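Local coordinates for protein ancestral congerin Con-anc (PDB 3AJZ) that binds galactose-containing glycans as a galectin, and is a reconstructed ancestor of the congerins of conger eel, at residues A[98-101]-A[105-108]. Residues are numbered along the deposited sequence; the frame is centred on the assembly and turned at random.
Sequences YIQL and HKVE
Ile-99 and Val-107 form the hydrogen-bonded pair of this antiparallel ladder: Ile-99 N reaches Val-107 O at 2.9 Å, and Val-107 N returns to Ile-99 O at 3.0 Å. Toward the turn, Leu-101 N gives a third backbone bond to His-105 O, at 2.9 Å, and Lys-106 CA adds a CA-H...O contact to Ile-99 O.

The polar side chains of Gln-100 and Lys-106 share the outer face. Lys-106 NZ donates to Gln-100 OE1 at 3.0 Å, in the carbonyl plane; a bend at the last lysine torsion (chi4 -75°) carries the amine over to it. The amide's other end, NE2, bonds to Leu-101 O at 3.3 Å, and the two bonds together favour this rotation of the amide. On the same face, Glu-108 runs alongside Tyr-98, its OE2 at the ring edge 3.6 Å from CE2, with ring and carboxylate planes 77° apart; the phenol OH bonds to Asp-93.

Ile-99 and Val-107 point to the opposite, inner face, and Leu-101, just past the strand, leans toward 105-108. Leu-101 CD1 meets Val-107 CG2 at 3.9 Å; Ile-99 and Val-107 pack on Leu-61, and Leu-101 on Ile-59, both of strand 58-65 in the facing sheet. This is a beta hairpin at the edge of the five-stranded sheet in the galectin beta-sandwich.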
loop_
_atom_site.group_PDB
_atom_site.type_symbol
_atom_site.label_atom_id
_atom_site.label_comp_id
_atom_site.label_asym_id
_atom_site.label_seq_id
_atom_site.Cartn_x
_atom_site.Cartn_y
_atom_site.Cartn_z
ATOM N N TYR A 98 -2.590 1.909 -19.736
ATOM C CA TYR A 98 -1.287 2.329 -20.200
ATOM C C TYR A 98 -0.269 2.000 -19.120
ATOM O O TYR A 98 -0.352 2.529 -18.001
ATOM C CB TYR A 98 -1.313 3.846 -20.462
ATOM C CG TYR A 98 -2.416 4.249 -21.424
ATOM C CD1 TYR A 98 -3.660 4.665 -20.962
ATOM C CD2 TYR A 98 -2.213 4.165 -22.797
ATOM C CE1 TYR A 98 -4.704 5.009 -21.842
ATOM C CE2 TYR A 98 -3.235 4.519 -23.688
ATOM C CZ TYR A 98 -4.470 4.926 -23.209
ATOM O OH TYR A 98 -5.499 5.271 -24.077
ATOM N N ILE A 99 0.664 1.126 -19.452
ATOM C CA ILE A 99 1.617 0.614 -18.474
ATOM C C ILE A 99 2.985 1.188 -18.841
ATOM O O ILE A 99 3.511 0.889 -19.904
ATOM C CB ILE A 99 1.642 -0.920 -18.515
ATOM C CG1 ILE A 99 0.260 -1.460 -18.137
ATOM C CG2 ILE A 99 2.682 -1.473 -17.544
ATOM C CD1 ILE A 99 -0.327 -2.348 -19.189
ATOM N N GLN A 100 3.525 2.020 -17.968
ATOM C CA GLN A 100 4.800 2.677 -18.238
ATOM C C GLN A 100 5.922 1.855 -17.614
ATOM O O GLN A 100 5.979 1.694 -16.378
ATOM C CB GLN A 100 4.784 4.096 -17.648
ATOM C CG GLN A 100 6.049 4.933 -17.929
ATOM C CD GLN A 100 6.223 5.174 -19.388
ATOM O OE1 GLN A 100 5.421 5.875 -20.009
ATOM N NE2 GLN A 100 7.228 4.550 -19.966
ATOM N N LEU A 101 6.785 1.304 -18.465
ATOM C CA LEU A 101 7.902 0.479 -18.025
ATOM C C LEU A 101 9.092 1.412 -17.728
ATOM O O LEU A 101 9.141 2.530 -18.218
ATOM C CB LEU A 101 8.273 -0.576 -19.088
ATOM C CG LEU A 101 7.146 -1.507 -19.579
ATOM C CD1 LEU A 101 7.708 -2.470 -20.631
ATOM C CD2 LEU A 101 6.547 -2.317 -18.420
ATOM N N HIS A 105 9.427 2.446 -22.185
ATOM C CA HIS A 105 8.529 1.797 -23.141
ATOM C C HIS A 105 7.135 1.735 -22.523
ATOM O O HIS A 105 7.000 1.570 -21.312
ATOM C CB HIS A 105 9.028 0.381 -23.486
ATOM C CG HIS A 105 10.013 0.321 -24.621
ATOM N ND1 HIS A 105 11.379 0.288 -24.431
ATOM C CD2 HIS A 105 9.821 0.227 -25.960
ATOM C CE1 HIS A 105 11.987 0.200 -25.602
ATOM N NE2 HIS A 105 11.064 0.159 -26.547
ATOM N N LYS A 106 6.108 1.851 -23.364
ATOM C CA LYS A 106 4.722 1.799 -22.918
ATOM C C LYS A 106 4.050 0.584 -23.545
ATOM O O LYS A 106 4.160 0.328 -24.765
ATOM C CB LYS A 106 3.968 3.048 -23.361
ATOM C CG LYS A 106 4.648 4.352 -23.000
ATOM C CD LYS A 106 4.037 5.475 -23.834
ATOM C CE LYS A 106 4.711 6.828 -23.606
ATOM N NZ LYS A 106 4.344 7.459 -22.301
ATOM N N VAL A 107 3.353 -0.171 -22.706
ATOM C CA VAL A 107 2.525 -1.269 -23.162
ATOM C C VAL A 107 1.082 -0.807 -23.003
ATOM O O VAL A 107 0.730 -0.152 -22.008
ATOM C CB VAL A 107 2.771 -2.526 -22.328
ATOM C CG1 VAL A 107 1.927 -3.676 -22.874
ATOM C CG2 VAL A 107 4.256 -2.921 -22.396
ATOM N N GLU A 108 0.253 -1.106 -24.003
ATOM C CA GLU A 108 -1.193 -0.871 -23.897
ATOM C C GLU A 108 -1.904 -2.201 -23.783
ATOM O O GLU A 108 -1.505 -3.194 -24.403
ATOM C CB GLU A 108 -1.721 -0.104 -25.109
ATOM C CG GLU A 108 -1.189 1.332 -25.105
ATOM C CD GLU A 108 -1.756 2.190 -26.214
ATOM O OE1 GLU A 108 -2.760 1.810 -26.876
ATOM O OE2 GLU A 108 -1.186 3.278 -26.403
#